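Local coordinates for bifunctional protein PutA (PDB 5UR2) that probably oxidises proline to glutamate in two steps, pairing a flavin-dependent proline dehydrogenase with an NAD-dependent glutamate semialdehyde dehydrogenase, at residues A489-I501 with Q519-T531. Numbering follows the deposited sequence.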
loop_
_atom_site.group_PDB
_atom_site.type_symbol
_atom_site.label_atom_id
_atom_site.label_comp_id
_atom_site.label_asym_id
_atom_site.label_seq_id
_atom_site.Cartn_x
_atom_site.Cartn_y
_atom_site.Cartn_z
ATOM N N ALA B 489 -8.541 43.170 5.241
ATOM C CA ALA B 489 -8.970 42.670 3.943
ATOM C C ALA B 489 -9.931 43.651 3.285
ATOM O O ALA B 489 -9.733 44.052 2.131
ATOM C CB ALA B 489 -9.607 41.289 4.090
ATOM N N LYS B 490 -10.944 44.105 4.034
ATOM C CA LYS B 490 -11.943 45.003 3.462
ATOM C C LYS B 490 -11.300 46.288 2.945
ATOM O O LYS B 490 -11.650 46.776 1.862
ATOM C CB LYS B 490 -13.011 45.323 4.509
ATOM C CG LYS B 490 -13.967 44.180 4.757
ATOM C CD LYS B 490 -14.599 44.236 6.148
ATOM C CE LYS B 490 -15.613 45.340 6.276
ATOM N NZ LYS B 490 -16.931 44.845 5.754
ATOM N N ALA B 491 -10.321 46.822 3.682
ATOM C CA ALA B 491 -9.632 48.026 3.257
ATOM C C ALA B 491 -8.732 47.790 2.051
ATOM O O ALA B 491 -8.289 48.763 1.441
ATOM C CB ALA B 491 -8.828 48.626 4.422
ATOM N N SER B 492 -8.435 46.542 1.694
ATOM C CA SER B 492 -7.626 46.281 0.509
ATOM C C SER B 492 -8.461 46.070 -0.759
ATOM O O SER B 492 -7.885 45.906 -1.841
ATOM C CB SER B 492 -6.725 45.059 0.735
ATOM O OG SER B 492 -7.415 43.845 0.473
ATOM N N LEU B 493 -9.792 46.083 -0.662
ATOM C CA LEU B 493 -10.642 45.798 -1.819
ATOM C C LEU B 493 -10.689 46.988 -2.763
ATOM O O LEU B 493 -10.613 48.132 -2.324
ATOM C CB LEU B 493 -12.064 45.426 -1.389
ATOM C CG LEU B 493 -12.167 44.330 -0.327
ATOM C CD1 LEU B 493 -13.617 43.989 -0.029
ATOM C CD2 LEU B 493 -11.371 43.084 -0.694
ATOM N N PRO B 494 -10.782 46.729 -4.074
ATOM C CA PRO B 494 -10.793 45.392 -4.654
ATOM C C PRO B 494 -9.376 44.873 -4.876
ATOM O O PRO B 494 -8.474 45.679 -5.075
ATOM C CB PRO B 494 -11.526 45.598 -5.980
ATOM C CG PRO B 494 -11.149 47.002 -6.390
ATOM C CD PRO B 494 -11.012 47.779 -5.094
ATOM N N VAL B 495 -9.197 43.552 -4.810
ATOM C CA VAL B 495 -7.904 42.921 -5.057
ATOM C C VAL B 495 -7.737 42.711 -6.557
ATOM O O VAL B 495 -8.577 42.077 -7.202
ATOM C CB VAL B 495 -7.796 41.596 -4.292
ATOM C CG1 VAL B 495 -6.473 40.921 -4.579
ATOM C CG2 VAL B 495 -7.967 41.861 -2.793
ATOM N N ASN B 496 -6.683 43.290 -7.123
ATOM C CA ASN B 496 -6.346 43.092 -8.527
ATOM C C ASN B 496 -5.515 41.823 -8.667
ATOM O O ASN B 496 -4.416 41.736 -8.114
ATOM C CB ASN B 496 -5.589 44.299 -9.069
ATOM C CG ASN B 496 -6.442 45.536 -9.095
ATOM O OD1 ASN B 496 -7.313 45.672 -9.953
ATOM N ND2 ASN B 496 -6.219 46.440 -8.139
ATOM N N VAL B 497 -6.039 40.841 -9.397
ATOM C CA VAL B 497 -5.409 39.535 -9.523
ATOM C C VAL B 497 -4.857 39.398 -10.932
ATOM O O VAL B 497 -5.575 39.608 -11.916
ATOM C CB VAL B 497 -6.384 38.396 -9.186
ATOM C CG1 VAL B 497 -5.749 37.050 -9.512
ATOM C CG2 VAL B 497 -6.763 38.445 -7.692
ATOM N N ASN B 498 -3.586 39.036 -11.021
ATOM C CA ASN B 498 -2.917 38.844 -12.295
ATOM C C ASN B 498 -2.725 37.365 -12.569
ATOM O O ASN B 498 -2.703 36.536 -11.656
ATOM C CB ASN B 498 -1.559 39.550 -12.315
ATOM C CG ASN B 498 -1.696 41.043 -12.383
ATOM O OD1 ASN B 498 -2.577 41.558 -13.080
ATOM N ND2 ASN B 498 -0.820 41.760 -11.672
ATOM N N ILE B 499 -2.605 37.048 -13.859
ATOM C CA ILE B 499 -2.109 35.748 -14.282
ATOM C C ILE B 499 -0.642 35.628 -13.891
ATOM O O ILE B 499 0.110 36.612 -13.945
ATOM C CB ILE B 499 -2.294 35.606 -15.802
ATOM C CG1 ILE B 499 -3.742 35.869 -16.185
ATOM C CG2 ILE B 499 -1.864 34.236 -16.275
ATOM C CD1 ILE B 499 -3.878 36.499 -17.567
ATOM N N VAL B 500 -0.209 34.426 -13.500
ATOM C CA VAL B 500 1.188 34.209 -13.127
ATOM C C VAL B 500 1.727 32.995 -13.866
ATOM O O VAL B 500 1.344 31.862 -13.564
ATOM C CB VAL B 500 1.375 34.031 -11.618
ATOM C CG1 VAL B 500 2.855 33.926 -11.322
ATOM C CG2 VAL B 500 0.765 35.205 -10.879
ATOM N N ILE B 501 2.657 33.225 -14.789
ATOM C CA ILE B 501 3.290 32.162 -15.562
ATOM C C ILE B 501 4.803 32.307 -15.446
ATOM O O ILE B 501 5.344 33.389 -15.696
ATOM C CB ILE B 501 2.846 32.210 -17.040
ATOM C CG1 ILE B 501 1.329 32.043 -17.139
ATOM C CG2 ILE B 501 3.578 31.167 -17.870
ATOM C CD1 ILE B 501 0.787 32.207 -18.561
ATOM N N GLN B 519 -22.821 40.931 0.116
ATOM C CA GLN B 519 -23.112 42.343 -0.073
ATOM C C GLN B 519 -22.788 42.677 -1.516
ATOM O O GLN B 519 -21.690 43.169 -1.817
ATOM C CB GLN B 519 -22.309 43.201 0.906
ATOM C CG GLN B 519 -22.722 44.657 0.900
ATOM C CD GLN B 519 -21.818 45.534 1.732
ATOM O OE1 GLN B 519 -21.369 45.142 2.816
ATOM N NE2 GLN B 519 -21.544 46.736 1.229
ATOM N N SER B 520 -23.731 42.377 -2.410
ATOM C CA SER B 520 -23.413 42.185 -3.819
ATOM C C SER B 520 -23.108 43.483 -4.553
ATOM O O SER B 520 -22.788 43.416 -5.744
ATOM C CB SER B 520 -24.558 41.450 -4.530
ATOM O OG SER B 520 -25.816 42.066 -4.278
ATOM N N ASP B 521 -23.206 44.652 -3.918
ATOM C CA ASP B 521 -22.761 45.873 -4.587
ATOM C C ASP B 521 -21.294 46.194 -4.316
ATOM O O ASP B 521 -20.812 47.244 -4.746
ATOM C CB ASP B 521 -23.639 47.062 -4.190
ATOM C CG ASP B 521 -23.692 47.276 -2.691
ATOM O OD1 ASP B 521 -22.920 46.621 -1.945
ATOM O OD2 ASP B 521 -24.492 48.128 -2.265
ATOM N N GLN B 522 -20.588 45.330 -3.599
ATOM C CA GLN B 522 -19.180 45.504 -3.276
ATOM C C GLN B 522 -18.349 44.537 -4.119
ATOM O O GLN B 522 -18.631 43.333 -4.143
ATOM C CB GLN B 522 -18.957 45.266 -1.774
ATOM C CG GLN B 522 -17.512 45.381 -1.307
ATOM C CD GLN B 522 -17.336 45.157 0.199
ATOM O OE1 GLN B 522 -17.543 44.054 0.711
ATOM N NE2 GLN B 522 -16.948 46.211 0.911
ATOM N N ILE B 523 -17.342 45.058 -4.817
ATOM C CA ILE B 523 -16.454 44.234 -5.635
ATOM C C ILE B 523 -15.282 43.766 -4.787
ATOM O O ILE B 523 -14.559 44.589 -4.218
ATOM C CB ILE B 523 -15.945 44.995 -6.866
ATOM C CG1 ILE B 523 -17.102 45.483 -7.744
ATOM C CG2 ILE B 523 -14.979 44.122 -7.649
ATOM C CD1 ILE B 523 -16.634 46.258 -8.960
ATOM N N VAL B 524 -15.076 42.449 -4.717
ATOM C CA VAL B 524 -13.959 41.904 -3.945
ATOM C C VAL B 524 -12.721 41.714 -4.817
ATOM O O VAL B 524 -11.606 42.033 -4.397
ATOM C CB VAL B 524 -14.377 40.580 -3.262
ATOM C CG1 VAL B 524 -13.178 39.922 -2.594
ATOM C CG2 VAL B 524 -15.470 40.846 -2.229
ATOM N N GLY B 525 -12.891 41.206 -6.028
ATOM C CA GLY B 525 -11.768 40.966 -6.921
ATOM C C GLY B 525 -12.030 41.474 -8.323
ATOM O O GLY B 525 -13.153 41.397 -8.833
ATOM N N LYS B 526 -10.981 41.994 -8.943
ATOM C CA LYS B 526 -10.956 42.293 -10.370
ATOM C C LYS B 526 -9.929 41.350 -10.995
ATOM O O LYS B 526 -8.723 41.514 -10.780
ATOM C CB LYS B 526 -10.627 43.767 -10.618
ATOM C CG LYS B 526 -11.732 44.717 -10.162
ATOM C CD LYS B 526 -11.390 46.186 -10.418
ATOM C CE LYS B 526 -12.592 46.987 -10.901
ATOM N NZ LYS B 526 -13.373 46.290 -11.957
ATOM N N ILE B 527 -10.406 40.358 -11.749
ATOM C CA ILE B 527 -9.589 39.218 -12.172
ATOM C C ILE B 527 -9.195 39.379 -13.630
ATOM O O ILE B 527 -10.067 39.451 -14.502
ATOM C CB ILE B 527 -10.331 37.885 -11.992
ATOM C CG1 ILE B 527 -11.060 37.819 -10.643
ATOM C CG2 ILE B 527 -9.376 36.724 -12.248
ATOM C CD1 ILE B 527 -10.170 37.995 -9.441
ATOM N N GLN B 528 -7.888 39.383 -13.903
ATOM C CA GLN B 528 -7.397 39.236 -15.274
ATOM C C GLN B 528 -7.751 37.836 -15.770
ATOM O O GLN B 528 -7.256 36.844 -15.223
ATOM C CB GLN B 528 -5.874 39.430 -15.328
ATOM C CG GLN B 528 -5.350 40.813 -14.914
ATOM C CD GLN B 528 -5.729 41.923 -15.901
ATOM O OE1 GLN B 528 -5.717 41.726 -17.125
ATOM N NE2 GLN B 528 -6.077 43.089 -15.368
ATOM N N MET B 529 -8.580 37.748 -16.812
ATOM C CA MET B 529 -9.048 36.475 -17.355
ATOM C C MET B 529 -8.218 36.133 -18.585
ATOM O O MET B 529 -8.247 36.863 -19.581
ATOM C CB MET B 529 -10.534 36.537 -17.702
ATOM C CG MET B 529 -11.424 36.941 -16.525
ATOM S SD MET B 529 -11.400 35.726 -15.186
ATOM C CE MET B 529 -12.838 34.750 -15.606
ATOM N N ALA B 530 -7.500 35.019 -18.519
ATOM C CA ALA B 530 -6.461 34.737 -19.494
ATOM C C ALA B 530 -7.027 34.410 -20.872
ATOM O O ALA B 530 -8.135 33.890 -21.010
ATOM C CB ALA B 530 -5.605 33.574 -19.003
ATOM N N THR B 531 -6.227 34.698 -21.900
ATOM C CA THR B 531 -6.494 34.289 -23.269
ATOM C C THR B 531 -5.990 32.870 -23.516
ATOM O O THR B 531 -5.200 32.312 -22.746
ATOM C CB THR B 531 -5.812 35.226 -24.264
ATOM O OG1 THR B 531 -4.395 35.060 -24.156
ATOM C CG2 THR B 531 -6.160 36.682 -23.956
#
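A cis peptide bond precedes Pro494 where the parallel pairing of 495-497 with 523-528 begins, beside a classic beta bulge in which Val524 and Gly525 together face Arg514 of the antiparallel neighbour 511-516. Pro494 lays CB 3.6 Å from Ile523 O, while its CG lies alongside the aliphatic part of Lys526, whose amine goes on to a salt bridge with Asp513. Just before it, Leu493 splits its methyls: CD2 lies beside Val524 CG1 (4.1 Å), and the Leu493 and Gln522 side chains cross at about a right angle, with CD1 against the Gln522 amide. That amide is reached by an extended chain, CG anti to the backbone N (chi1 178°), and its OE1 is hydrogen-bonded to Asn516 ND2. From here the strands run as the central pair of a four-stranded mixed sheet, between 504-506 and 511-516, in the aldehyde dehydrogenase half. Val495 and Val497 each give N-H and C=O to this pairing, from Val495 N to Val524 O (2.9 Å) through to Gln528 N on Val497 O (3.1 Å). On the face turned to helix 671-684, Ile527 CD1 rests 3.8 Å from Val497 CB. Beyond the last bridge, Asn498 OD1 touches Gln528 CG and its ND2 hydrogen-bonds Glu505 OE1, while Gln528 OE1 accepts from the backbone N of both Ser508 and Gly509. Ile499 CD1 reaches Ala530 CB at 3.7 Å.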